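Side-chain contacts in lactococcal phage P2 ORF15 (Lactococcus phage p2, PDB 2WZP), which probably serves as the distal tail (Dit) protein of the phage baseplate, helping to join the tail to the host-recognition machinery: residues M[34-39]-M[130-135]; M[105-110]-M[140-145]; M[255-260]-M[266-271]. All coordinates share one frame; numbering follows the deposited sequence.

Contacts 1 and 2 belong to the N-terminal Dit family region and interlock along the chain: their segments alternate in the order 34-39, 105-110, 130-135, 140-145. Their centres lie about 21 Å apart, and they meet where Ile35 CG1 packs 4.2 Å from Phe110 CZ. Strand 130-140 of the N-terminal sheet runs through both, from Tyr132 in contact 1 to Val140 in contact 2, where helix 100-115 faces the segment leaving the strand. Contact 3 follows later, joining two sheets of the C-terminal family region; its centre is about 27 Å from that of contact 1, the nearest atoms about 6 Å apart without touching, and 44 Å from that of contact 2, which lies beside a neighbouring subunit.

Contact 1: M[34-39]-M[130-135]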
ATOM      1  N   LYS M  34     -12.995  35.009  -3.337  1.00 28.44           N
ATOM      2  CA  LYS M  34     -13.398  35.843  -2.199  1.00 27.61           C
ATOM      3  C   LYS M  34     -14.647  35.247  -1.591  1.00 32.93           C
ATOM      4  O   LYS M  34     -15.463  34.693  -2.320  1.00 33.96           O
ATOM      5  CB  LYS M  34     -13.687  37.295  -2.641  1.00 28.26           C
ATOM      6  CG  LYS M  34     -12.458  38.076  -3.013  1.00 30.53           C
ATOM      7  CD  LYS M  34     -12.813  39.418  -3.576  1.00 41.56           C
ATOM      8  CE  LYS M  34     -11.595  40.280  -3.827  1.00 40.94           C
ATOM      9  NZ  LYS M  34     -10.729  39.711  -4.884  1.00 45.49           N
ATOM     10  N   ILE M  35     -14.807  35.354  -0.276  1.00 29.49           N
ATOM     11  CA  ILE M  35     -16.011  34.901   0.411  1.00 29.62           C
ATOM     12  C   ILE M  35     -16.765  36.164   0.840  1.00 35.90           C
ATOM     13  O   ILE M  35     -16.190  37.003   1.526  1.00 36.02           O
ATOM     14  CB  ILE M  35     -15.684  33.935   1.588  1.00 32.39           C
ATOM     15  CG1 ILE M  35     -15.272  32.523   1.075  1.00 32.30           C
ATOM     16  CG2 ILE M  35     -16.818  33.851   2.640  1.00 32.76           C
ATOM     17  CD1 ILE M  35     -16.361  31.662   0.316  1.00 30.65           C
ATOM     18  N   HIS M  36     -18.018  36.328   0.371  1.00 32.70           N
ATOM     19  CA  HIS M  36     -18.878  37.463   0.721  1.00 30.73           C
ATOM     20  C   HIS M  36     -19.918  36.962   1.693  1.00 33.37           C
ATOM     21  O   HIS M  36     -20.520  35.909   1.449  1.00 33.47           O
ATOM     22  CB  HIS M  36     -19.591  38.029  -0.512  1.00 30.59           C
ATOM     23  CG  HIS M  36     -18.684  38.588  -1.552  1.00 33.32           C
ATOM     24  ND1 HIS M  36     -18.508  39.948  -1.693  1.00 34.76           N
ATOM     25  CD2 HIS M  36     -17.956  37.950  -2.498  1.00 34.36           C
ATOM     26  CE1 HIS M  36     -17.666  40.095  -2.702  1.00 33.69           C
ATOM     27  NE2 HIS M  36     -17.305  38.918  -3.216  1.00 33.87           N
ATOM     28  N   THR M  37     -20.150  37.713   2.781  1.00 28.87           N
ATOM     29  CA  THR M  37     -21.175  37.357   3.773  1.00 28.83           C
ATOM     30  C   THR M  37     -22.561  37.855   3.329  1.00 33.45           C
ATOM     31  O   THR M  37     -23.579  37.340   3.799  1.00 32.45           O
ATOM     32  CB  THR M  37     -20.811  37.826   5.189  1.00 33.73           C
ATOM     33  OG1 THR M  37     -20.622  39.234   5.179  1.00 31.38           O
ATOM     34  CG2 THR M  37     -19.578  37.099   5.760  1.00 32.34           C
ATOM     35  N   ASN M  38     -22.602  38.838   2.402  1.00 29.43           N
ATOM     36  CA  ASN M  38     -23.849  39.370   1.877  1.00 27.84           C
ATOM     37  C   ASN M  38     -23.637  40.148   0.591  1.00 32.28           C
ATOM     38  O   ASN M  38     -23.743  41.378   0.578  1.00 32.70           O
ATOM     39  CB  ASN M  38     -24.554  40.203   2.929  1.00 25.03           C
ATOM     40  CG  ASN M  38     -25.965  40.581   2.585  1.00 42.21           C
ATOM     41  OD1 ASN M  38     -26.584  40.122   1.610  1.00 41.51           O
ATOM     42  ND2 ASN M  38     -26.485  41.482   3.365  1.00 31.58           N
ATOM     43  N   LEU M  39     -23.387  39.427  -0.512  1.00 29.11           N
ATOM     44  CA  LEU M  39     -23.171  40.029  -1.830  1.00 29.01           C
ATOM     45  C   LEU M  39     -24.246  41.063  -2.142  1.00 35.81           C
ATOM     46  O   LEU M  39     -25.436  40.773  -2.022  1.00 37.68           O
ATOM     47  CB  LEU M  39     -23.188  38.938  -2.897  1.00 28.11           C
ATOM     48  CG  LEU M  39     -22.299  39.037  -4.148  1.00 30.10           C
ATOM     49  CD1 LEU M  39     -23.084  38.762  -5.374  1.00 29.75           C
ATOM     50  CD2 LEU M  39     -21.458  40.268  -4.208  1.00 26.32           C
ATOM     51  N   GLN M 130     -15.912  36.844 -14.048  1.00 30.44           N
ATOM     52  CA  GLN M 130     -16.106  37.231 -12.648  1.00 28.52           C
ATOM     53  C   GLN M 130     -17.492  36.700 -12.260  1.00 32.22           C
ATOM     54  O   GLN M 130     -18.507  37.347 -12.498  1.00 32.66           O
ATOM     55  CB  GLN M 130     -16.005  38.725 -12.465  1.00 29.15           C
ATOM     56  CG  GLN M 130     -15.973  39.143 -11.009  1.00 33.70           C
ATOM     57  CD  GLN M 130     -15.851  40.630 -10.859  1.00 49.42           C
ATOM     58  OE1 GLN M 130     -16.122  41.418 -11.785  1.00 47.65           O
ATOM     59  NE2 GLN M 130     -15.434  41.042  -9.683  1.00 35.85           N
ATOM     60  N   VAL M 131     -17.520  35.469 -11.752  1.00 27.92           N
ATOM     61  CA  VAL M 131     -18.743  34.731 -11.414  1.00 27.31           C
ATOM     62  C   VAL M 131     -18.889  34.416  -9.915  1.00 32.17           C
ATOM     63  O   VAL M 131     -17.948  34.613  -9.143  1.00 31.45           O
ATOM     64  CB  VAL M 131     -18.963  33.492 -12.307  1.00 29.13           C
ATOM     65  CG1 VAL M 131     -18.951  33.873 -13.798  1.00 27.68           C
ATOM     66  CG2 VAL M 131     -17.921  32.431 -12.003  1.00 28.83           C
ATOM     67  N   TYR M 132     -20.106  33.992  -9.506  1.00 27.75           N
ATOM     68  CA  TYR M 132     -20.423  33.745  -8.117  1.00 26.43           C
ATOM     69  C   TYR M 132     -21.094  32.408  -7.904  1.00 30.32           C
ATOM     70  O   TYR M 132     -21.722  31.867  -8.815  1.00 29.12           O
ATOM     71  CB  TYR M 132     -21.318  34.874  -7.595  1.00 27.11           C
ATOM     72  CG  TYR M 132     -20.709  36.244  -7.788  1.00 29.07           C
ATOM     73  CD1 TYR M 132     -19.891  36.808  -6.813  1.00 31.05           C
ATOM     74  CD2 TYR M 132     -20.947  36.983  -8.952  1.00 29.14           C
ATOM     75  CE1 TYR M 132     -19.319  38.067  -6.987  1.00 31.17           C
ATOM     76  CE2 TYR M 132     -20.343  38.224  -9.155  1.00 29.18           C
ATOM     77  CZ  TYR M 132     -19.537  38.767  -8.163  1.00 34.97           C
ATOM     78  OH  TYR M 132     -18.964  40.014  -8.297  1.00 34.28           O
ATOM     79  N   ALA M 133     -20.971  31.884  -6.674  1.00 25.83           N
ATOM     80  CA  ALA M 133     -21.624  30.655  -6.259  1.00 23.98           C
ATOM     81  C   ALA M 133     -22.145  30.853  -4.864  1.00 27.52           C
ATOM     82  O   ALA M 133     -21.365  31.208  -3.989  1.00 28.43           O
ATOM     83  CB  ALA M 133     -20.644  29.473  -6.291  1.00 24.26           C
ATOM     84  N   ASP M 134     -23.457  30.677  -4.646  1.00 24.45           N
ATOM     85  CA  ASP M 134     -24.055  30.718  -3.299  1.00 23.77           C
ATOM     86  C   ASP M 134     -23.832  29.341  -2.717  1.00 30.01           C
ATOM     87  O   ASP M 134     -24.224  28.334  -3.324  1.00 30.12           O
ATOM     88  CB  ASP M 134     -25.554  31.040  -3.330  1.00 24.35           C
ATOM     89  CG  ASP M 134     -25.871  32.416  -3.838  1.00 36.11           C
ATOM     90  OD1 ASP M 134     -24.944  33.287  -3.835  1.00 35.82           O
ATOM     91  OD2 ASP M 134     -27.048  32.654  -4.197  1.00 42.74           O
ATOM     92  N   LEU M 135     -23.135  29.305  -1.573  1.00 26.89           N
ATOM     93  CA  LEU M 135     -22.728  28.084  -0.877  1.00 25.46           C
ATOM     94  C   LEU M 135     -23.224  28.037   0.567  1.00 31.00           C
ATOM     95  O   LEU M 135     -23.500  29.068   1.188  1.00 31.81           O
ATOM     96  CB  LEU M 135     -21.184  28.059  -0.838  1.00 24.83           C
ATOM     97  CG  LEU M 135     -20.419  28.148  -2.155  1.00 27.88           C
ATOM     98  CD1 LEU M 135     -18.935  28.218  -1.896  1.00 27.25           C
ATOM     99  CD2 LEU M 135     -20.735  26.940  -3.070  1.00 26.08           C
TER
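Both ring nitrogens of His36 are held by carboxylates, ND1 by Asp44 OD2 and NE2 by Glu123 OE1, and the ring so fixed brings NE2 within 4.4 Å of CE1 of Tyr132, near the plane of the phenol ring at its edge. The other carboxylate oxygen of Glu123 takes Gln130 NE2, so this one side chain of strand 120-125 reaches both segments. That strand lies between 32-36 and 130-140 in the antiparallel sheet, which explains the 9.4 Å separating His36 CA from Asp134 CA. Just past the strand, Leu39 supplies the apolar contact. Its CD1 stands 4.1 Å from the centroid of the Tyr132 ring and 15° from the ring normal, a CH-pi contact over one face, while its CD2 lies 3.9 Å above the plane of the His36 ring, toward the rim. In Tyr132 a chi1 of -55°, with CG anti to the carbonyl carbon, sends the ring toward Leu39, and chi2 near -90° sets its face; the two side chains cross almost perpendicularly. Tyr165 and Tyr167 also pack on Leu39. With a carboxylate at each nitrogen, the imidazole probably favours the doubly protonated, cationic form, its charge then offset by Asp44 and Glu123.

Contact 2: M[105-110]-M[140-145]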
ATOM      1  N   GLN M 105      -7.991  33.554  16.373  1.00 31.80           N
ATOM      2  CA  GLN M 105      -8.922  34.630  16.055  1.00 31.72           C
ATOM      3  C   GLN M 105      -9.407  34.547  14.603  1.00 35.70           C
ATOM      4  O   GLN M 105     -10.612  34.651  14.363  1.00 36.57           O
ATOM      5  CB  GLN M 105      -8.287  35.996  16.342  1.00 33.05           C
ATOM      6  CG  GLN M 105      -9.296  37.144  16.376  1.00 39.99           C
ATOM      7  CD  GLN M 105     -10.157  37.059  17.598  1.00 44.36           C
ATOM      8  OE1 GLN M 105      -9.701  37.326  18.701  1.00 37.45           O
ATOM      9  NE2 GLN M 105     -11.423  36.698  17.431  1.00 28.77           N
ATOM     10  N   LEU M 106      -8.479  34.345  13.644  1.00 30.12           N
ATOM     11  CA  LEU M 106      -8.791  34.215  12.215  1.00 28.82           C
ATOM     12  C   LEU M 106      -9.716  33.029  11.932  1.00 33.49           C
ATOM     13  O   LEU M 106     -10.695  33.221  11.226  1.00 35.42           O
ATOM     14  CB  LEU M 106      -7.512  34.103  11.379  1.00 27.96           C
ATOM     15  CG  LEU M 106      -6.664  35.373  11.260  1.00 30.15           C
ATOM     16  CD1 LEU M 106      -5.250  35.007  10.835  1.00 29.78           C
ATOM     17  CD2 LEU M 106      -7.314  36.396  10.324  1.00 25.95           C
ATOM     18  N   MET M 107      -9.435  31.835  12.501  1.00 28.02           N
ATOM     19  CA  MET M 107     -10.267  30.652  12.361  1.00 28.36           C
ATOM     20  C   MET M 107     -11.664  30.905  12.902  1.00 30.90           C
ATOM     21  O   MET M 107     -12.637  30.668  12.200  1.00 30.04           O
ATOM     22  CB  MET M 107      -9.655  29.459  13.113  1.00 31.87           C
ATOM     23  CG  MET M 107      -8.889  28.510  12.222  1.00 37.19           C
ATOM     24  SD  MET M 107      -9.815  27.809  10.827  1.00 42.43           S
ATOM     25  CE  MET M 107     -10.316  26.251  11.521  1.00 39.14           C
ATOM     26  N   LYS M 108     -11.759  31.372  14.163  1.00 27.82           N
ATOM     27  CA  LYS M 108     -13.001  31.673  14.875  1.00 26.52           C
ATOM     28  C   LYS M 108     -13.851  32.687  14.109  1.00 31.81           C
ATOM     29  O   LYS M 108     -15.048  32.456  13.925  1.00 32.26           O
ATOM     30  CB  LYS M 108     -12.684  32.187  16.284  1.00 27.36           C
ATOM     31  CG  LYS M 108     -13.877  32.229  17.213  1.00 22.03           C
ATOM     32  CD  LYS M 108     -13.475  32.723  18.591  1.00 27.74           C
ATOM     33  CE  LYS M 108     -14.677  33.105  19.431  1.00 39.49           C
ATOM     34  NZ  LYS M 108     -15.411  34.280  18.877  1.00 49.64           N
ATOM     35  N   ASP M 109     -13.244  33.787  13.632  1.00 27.99           N
ATOM     36  CA  ASP M 109     -13.979  34.817  12.901  1.00 27.88           C
ATOM     37  C   ASP M 109     -14.443  34.365  11.542  1.00 31.78           C
ATOM     38  O   ASP M 109     -15.595  34.613  11.198  1.00 33.03           O
ATOM     39  CB  ASP M 109     -13.172  36.122  12.800  1.00 30.40           C
ATOM     40  CG  ASP M 109     -12.951  36.868  14.109  1.00 36.54           C
ATOM     41  OD1 ASP M 109     -13.490  36.414  15.170  1.00 34.59           O
ATOM     42  OD2 ASP M 109     -12.265  37.900  14.081  1.00 39.21           O
ATOM     43  N   PHE M 110     -13.579  33.696  10.769  1.00 27.54           N
ATOM     44  CA  PHE M 110     -13.935  33.213   9.444  1.00 26.78           C
ATOM     45  C   PHE M 110     -15.094  32.234   9.471  1.00 30.87           C
ATOM     46  O   PHE M 110     -16.052  32.407   8.721  1.00 32.45           O
ATOM     47  CB  PHE M 110     -12.728  32.576   8.766  1.00 28.61           C
ATOM     48  CG  PHE M 110     -12.979  32.186   7.334  1.00 30.32           C
ATOM     49  CD1 PHE M 110     -13.160  33.156   6.358  1.00 32.89           C
ATOM     50  CD2 PHE M 110     -13.033  30.850   6.960  1.00 32.73           C
ATOM     51  CE1 PHE M 110     -13.400  32.801   5.038  1.00 33.80           C
ATOM     52  CE2 PHE M 110     -13.269  30.494   5.635  1.00 35.72           C
ATOM     53  CZ  PHE M 110     -13.441  31.473   4.683  1.00 33.70           C
ATOM     54  N   VAL M 140     -16.247  21.663   8.385  1.00 29.42           N
ATOM     55  CA  VAL M 140     -14.999  22.354   8.654  1.00 28.17           C
ATOM     56  C   VAL M 140     -14.281  21.550   9.736  1.00 32.54           C
ATOM     57  O   VAL M 140     -14.937  21.047  10.650  1.00 33.15           O
ATOM     58  CB  VAL M 140     -15.161  23.853   8.991  1.00 30.70           C
ATOM     59  CG1 VAL M 140     -15.877  24.076  10.319  1.00 29.92           C
ATOM     60  CG2 VAL M 140     -13.812  24.577   8.956  1.00 30.40           C
ATOM     61  N   THR M 141     -12.964  21.353   9.580  1.00 28.07           N
ATOM     62  CA  THR M 141     -12.152  20.653  10.571  1.00 28.30           C
ATOM     63  C   THR M 141     -11.405  21.672  11.404  1.00 31.93           C
ATOM     64  O   THR M 141     -11.182  22.794  10.941  1.00 32.23           O
ATOM     65  CB  THR M 141     -11.145  19.677   9.900  1.00 32.25           C
ATOM     66  OG1 THR M 141     -10.153  20.417   9.178  1.00 31.86           O
ATOM     67  CG2 THR M 141     -11.815  18.662   8.991  1.00 20.93           C
ATOM     68  N   LYS M 142     -11.011  21.287  12.618  1.00 29.45           N
ATOM     69  CA  LYS M 142     -10.160  22.095  13.497  1.00 30.02           C
ATOM     70  C   LYS M 142      -9.278  21.152  14.253  1.00 35.22           C
ATOM     71  O   LYS M 142      -9.782  20.278  14.954  1.00 35.21           O
ATOM     72  CB  LYS M 142     -10.932  23.036  14.435  1.00 33.00           C
ATOM     73  CG  LYS M 142      -9.991  24.007  15.135  1.00 31.68           C
ATOM     74  CD  LYS M 142     -10.650  24.894  16.153  1.00 35.99           C
ATOM     75  CE  LYS M 142      -9.654  25.954  16.578  1.00 41.45           C
ATOM     76  NZ  LYS M 142     -10.069  26.653  17.811  1.00 42.81           N
ATOM     77  N   THR M 143      -7.962  21.269  14.037  1.00 34.86           N
ATOM     78  CA  THR M 143      -6.934  20.411  14.646  1.00 36.41           C
ATOM     79  C   THR M 143      -5.773  21.193  15.259  1.00 46.13           C
ATOM     80  O   THR M 143      -5.829  22.405  15.354  1.00 45.40           O
ATOM     81  CB  THR M 143      -6.431  19.333  13.646  1.00 35.79           C
ATOM     82  OG1 THR M 143      -5.738  19.958  12.562  1.00 36.67           O
ATOM     83  CG2 THR M 143      -7.543  18.403  13.141  1.00 26.99           C
ATOM     84  N   GLU M 144      -4.754  20.466  15.727  1.00 49.12           N
ATOM     85  CA  GLU M 144      -3.521  20.962  16.332  1.00 51.33           C
ATOM     86  C   GLU M 144      -2.371  20.133  15.752  1.00 63.51           C
ATOM     87  O   GLU M 144      -2.113  18.998  16.192  1.00 62.77           O
ATOM     88  CB  GLU M 144      -3.539  20.787  17.859  1.00 52.00           C
ATOM     89  CG  GLU M 144      -4.541  21.643  18.588  1.00 52.72           C
ATOM     90  CD  GLU M 144      -4.744  21.225  20.023  1.00 53.93           C
ATOM     91  OE1 GLU M 144      -3.957  20.394  20.533  1.00 52.32           O
ATOM     92  OE2 GLU M 144      -5.697  21.742  20.643  1.00 43.14           O
ATOM     93  N   GLY M 145      -1.696  20.724  14.780  1.00 66.03           N
ATOM     94  CA  GLY M 145      -0.545  20.172  14.085  1.00 69.03           C
ATOM     95  C   GLY M 145       0.137  21.345  13.425  1.00 80.14           C
ATOM     96  O   GLY M 145       0.444  21.323  12.223  1.00 81.76           O
TER
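Met107 carries the close part of this contact, its methyl CE reaching 3.6 Å from the backbone O of Thr141 and 4.3 Å from CG of Lys142. The chain bends twice to get there, at chi2 (-56°) and again at chi3 (-96°), turning the thioether off the helix and laying its methyl end against the backbone of 140-145. The CA atoms of Met107 and Lys142 are 8.6 Å apart, a gap that the methionine bridges. Nothing polar joins the two segments: CE meets the carbonyl oxygen at van der Waals range, and the buried part of Lys142 that faces the methionine is aliphatic. Leu93 and Phe152 of the same chain, and Phe325 of the second subunit, also pack on Met107.

The geometry is that of a helix, 100-115, lying where strand 130-140 gives way to a loop that runs along the neighbouring subunit. Lys142 is fully extended, and its NZ is bound by Tyr124 OH and Val326 O of the second subunit; Val140 pairs with a strand of that subunit in an antiparallel ladder, consistent with the ring assembly of Dit proteins.

Between the two segments, the packing thins out away from the methionine. The side chains of Thr141 and Thr143 set out away from the helix, Thr141 OG1 bonding to Glu154; Glu144 forms a salt bridge with Arg31 of the second subunit, and the segment ends in the exposed, poorly ordered Gly145. On the helix, partly exposed Gln105 and Asp109 are bonded: Gln105 NE2 lies 3.1 Å from Asp109 OD1, one turn on, with the acceptor close to the amide plane but approached from above the carboxylate plane, 40° out of it.

Contact 3: M[255-260]-M[266-271]; sequences IVFKTE and ILINTD
Phe257 meets Ile266 through CE2 and Ile268 through CE2 and CZ. CG2 of Ile268 lies 3.8 Å from Phe257 CE2, near the ring plane at its edge, and 3.9 Å from Phe257 CZ; CG2 of Ile266 approaches the same CE2 at 4.0 Å, obliquely. Beside them Ile255 CG2 packs 4.3 Å from Ile268 CG2, and at its far end Ile255 CD1 reaches 4.0 Å from Thr270 CG2. Ile268 presents its methyl branch because CG1 sits between the backbone N and the carbonyl carbon (chi1 63°). Thr270 is oriented by its hydroxyl: OG1 bonds to the backbone N of Phe227, leaving the methyl turned to Ile255. Thr270 sits inside an Asx turn: Asn269 OD1 accepts from Asp271 N at 3.0 Å, the donor lying above the amide carbonyl plane.

Further out, strand 251-257 belongs to a four-stranded sheet and 265-269 to a six-stranded one. Their axes pass 10.2 Å apart at 151°, the spacing of sheets packed face to face, consistent with the galectin-like sandwich of Dit C-terminal domains. Tyr277 and Phe227 extend the same core. All five touching residues are buried and meet through carbon alone, so dispersion and exclusion of water, rather than directional bonds, join these two segments.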
ATOM      1  N   ILE M 255     -46.816  36.060 -13.857  1.00 25.91           N
ATOM      2  CA  ILE M 255     -46.946  36.402 -12.437  1.00 25.01           C
ATOM      3  C   ILE M 255     -47.801  37.671 -12.451  1.00 29.86           C
ATOM      4  O   ILE M 255     -47.286  38.730 -12.774  1.00 28.79           O
ATOM      5  CB  ILE M 255     -45.549  36.600 -11.775  1.00 26.54           C
ATOM      6  CG1 ILE M 255     -44.675  35.333 -11.947  1.00 25.93           C
ATOM      7  CG2 ILE M 255     -45.689  36.984 -10.303  1.00 24.46           C
ATOM      8  CD1 ILE M 255     -43.210  35.576 -11.954  1.00 31.09           C
ATOM      9  N   VAL M 256     -49.134  37.527 -12.230  1.00 26.57           N
ATOM     10  CA  VAL M 256     -50.142  38.598 -12.293  1.00 24.98           C
ATOM     11  C   VAL M 256     -50.900  38.659 -10.959  1.00 30.07           C
ATOM     12  O   VAL M 256     -51.214  37.616 -10.378  1.00 29.90           O
ATOM     13  CB  VAL M 256     -51.114  38.397 -13.505  1.00 26.79           C
ATOM     14  CG1 VAL M 256     -52.044  39.584 -13.689  1.00 25.76           C
ATOM     15  CG2 VAL M 256     -50.356  38.134 -14.795  1.00 26.45           C
ATOM     16  N   PHE M 257     -51.236  39.885 -10.514  1.00 26.01           N
ATOM     17  CA  PHE M 257     -51.929  40.131  -9.256  1.00 25.70           C
ATOM     18  C   PHE M 257     -53.142  41.030  -9.426  1.00 31.86           C
ATOM     19  O   PHE M 257     -53.118  41.951 -10.235  1.00 30.51           O
ATOM     20  CB  PHE M 257     -50.965  40.848  -8.278  1.00 26.70           C
ATOM     21  CG  PHE M 257     -49.652  40.132  -8.053  1.00 27.00           C
ATOM     22  CD1 PHE M 257     -49.550  39.109  -7.112  1.00 25.89           C
ATOM     23  CD2 PHE M 257     -48.514  40.479  -8.787  1.00 26.75           C
ATOM     24  CE1 PHE M 257     -48.347  38.446  -6.918  1.00 25.34           C
ATOM     25  CE2 PHE M 257     -47.304  39.809  -8.582  1.00 27.16           C
ATOM     26  CZ  PHE M 257     -47.229  38.815  -7.640  1.00 24.50           C
ATOM     27  N   LYS M 258     -54.157  40.829  -8.566  1.00 29.92           N
ATOM     28  CA  LYS M 258     -55.329  41.688  -8.467  1.00 28.86           C
ATOM     29  C   LYS M 258     -55.554  42.035  -7.004  1.00 33.92           C
ATOM     30  O   LYS M 258     -56.182  41.280  -6.258  1.00 32.78           O
ATOM     31  CB  LYS M 258     -56.584  41.103  -9.143  1.00 29.92           C
ATOM     32  CG  LYS M 258     -57.769  42.079  -9.189  1.00 43.72           C
ATOM     33  CD  LYS M 258     -57.440  43.448  -9.855  1.00 49.60           C
ATOM     34  CE  LYS M 258     -58.578  44.412  -9.689  1.00 56.40           C
ATOM     35  NZ  LYS M 258     -58.547  45.104  -8.373  1.00 61.82           N
ATOM     36  N   THR M 259     -55.018  43.195  -6.606  1.00 32.96           N
ATOM     37  CA  THR M 259     -55.115  43.749  -5.255  1.00 33.89           C
ATOM     38  C   THR M 259     -56.386  44.559  -5.042  1.00 40.97           C
ATOM     39  O   THR M 259     -56.905  45.158  -5.978  1.00 41.45           O
ATOM     40  CB  THR M 259     -53.868  44.571  -4.924  1.00 43.25           C
ATOM     41  OG1 THR M 259     -53.704  45.597  -5.902  1.00 48.76           O
ATOM     42  CG2 THR M 259     -52.621  43.730  -4.886  1.00 41.65           C
ATOM     43  N   GLU M 260     -56.881  44.583  -3.806  1.00 40.64           N
ATOM     44  CA  GLU M 260     -58.048  45.361  -3.422  1.00 41.82           C
ATOM     45  C   GLU M 260     -57.717  46.865  -3.485  1.00 45.42           C
ATOM     46  O   GLU M 260     -58.534  47.650  -3.970  1.00 44.39           O
ATOM     47  CB  GLU M 260     -58.495  44.971  -2.004  1.00 44.37           C
ATOM     48  CG  GLU M 260     -59.997  45.103  -1.782  1.00 66.03           C
ATOM     49  CD  GLU M 260     -60.839  44.094  -2.547  1.00104.09           C
ATOM     50  OE1 GLU M 260     -61.048  42.980  -2.014  1.00110.35           O
ATOM     51  OE2 GLU M 260     -61.254  44.399  -3.692  1.00 99.51           O
ATOM     52  N   ILE M 266     -44.786  46.705  -6.579  1.00 27.00           N
ATOM     53  CA  ILE M 266     -44.837  45.306  -6.181  1.00 26.80           C
ATOM     54  C   ILE M 266     -43.439  44.728  -6.319  1.00 30.07           C
ATOM     55  O   ILE M 266     -42.807  44.908  -7.353  1.00 28.65           O
ATOM     56  CB  ILE M 266     -45.824  44.532  -7.095  1.00 30.34           C
ATOM     57  CG1 ILE M 266     -47.271  45.092  -6.973  1.00 30.69           C
ATOM     58  CG2 ILE M 266     -45.757  42.999  -6.837  1.00 29.12           C
ATOM     59  CD1 ILE M 266     -48.230  44.664  -8.142  1.00 34.23           C
ATOM     60  N   LEU M 267     -42.970  44.001  -5.312  1.00 27.95           N
ATOM     61  CA  LEU M 267     -41.668  43.342  -5.365  1.00 26.94           C
ATOM     62  C   LEU M 267     -41.871  41.849  -5.569  1.00 31.00           C
ATOM     63  O   LEU M 267     -42.659  41.221  -4.862  1.00 31.10           O
ATOM     64  CB  LEU M 267     -40.833  43.643  -4.105  1.00 26.39           C
ATOM     65  CG  LEU M 267     -39.383  43.128  -4.086  1.00 30.56           C
ATOM     66  CD1 LEU M 267     -38.493  44.051  -3.285  1.00 30.31           C
ATOM     67  CD2 LEU M 267     -39.304  41.758  -3.502  1.00 31.99           C
ATOM     68  N   ILE M 268     -41.186  41.299  -6.562  1.00 28.62           N
ATOM     69  CA  ILE M 268     -41.228  39.866  -6.880  1.00 28.30           C
ATOM     70  C   ILE M 268     -39.829  39.257  -6.826  1.00 32.74           C
ATOM     71  O   ILE M 268     -38.865  39.943  -7.146  1.00 32.21           O
ATOM     72  CB  ILE M 268     -42.012  39.489  -8.173  1.00 30.76           C
ATOM     73  CG1 ILE M 268     -41.380  40.099  -9.434  1.00 31.59           C
ATOM     74  CG2 ILE M 268     -43.508  39.872  -8.059  1.00 30.68           C
ATOM     75  CD1 ILE M 268     -41.943  39.585 -10.763  1.00 31.09           C
ATOM     76  N   ASN M 269     -39.718  37.984  -6.384  1.00 28.67           N
ATOM     77  CA  ASN M 269     -38.460  37.256  -6.373  1.00 27.46           C
ATOM     78  C   ASN M 269     -38.731  35.792  -6.545  1.00 30.18           C
ATOM     79  O   ASN M 269     -39.328  35.172  -5.667  1.00 29.34           O
ATOM     80  CB  ASN M 269     -37.628  37.532  -5.128  1.00 23.45           C
ATOM     81  CG  ASN M 269     -36.208  37.065  -5.273  1.00 29.39           C
ATOM     82  OD1 ASN M 269     -35.844  36.215  -6.131  1.00 19.88           O
ATOM     83  ND2 ASN M 269     -35.384  37.582  -4.404  1.00 20.97           N
ATOM     84  N   THR M 270     -38.312  35.237  -7.693  1.00 26.94           N
ATOM     85  CA  THR M 270     -38.557  33.825  -8.038  1.00 25.54           C
ATOM     86  C   THR M 270     -37.512  32.848  -7.466  1.00 31.85           C
ATOM     87  O   THR M 270     -37.597  31.641  -7.716  1.00 31.01           O
ATOM     88  CB  THR M 270     -38.750  33.655  -9.531  1.00 30.06           C
ATOM     89  OG1 THR M 270     -37.537  33.977 -10.193  1.00 34.85           O
ATOM     90  CG2 THR M 270     -39.874  34.502 -10.080  1.00 31.57           C
ATOM     91  N   ASP M 271     -36.523  33.371  -6.705  1.00 29.31           N
ATOM     92  CA  ASP M 271     -35.487  32.565  -6.051  1.00 28.50           C
ATOM     93  C   ASP M 271     -36.196  31.545  -5.158  1.00 32.04           C
ATOM     94  O   ASP M 271     -36.902  31.952  -4.250  1.00 33.18           O
ATOM     95  CB  ASP M 271     -34.574  33.482  -5.211  1.00 30.01           C
ATOM     96  CG  ASP M 271     -33.455  32.834  -4.419  1.00 38.60           C
ATOM     97  OD1 ASP M 271     -33.495  31.591  -4.219  1.00 41.42           O
ATOM     98  OD2 ASP M 271     -32.581  33.572  -3.926  1.00 38.60           O
TER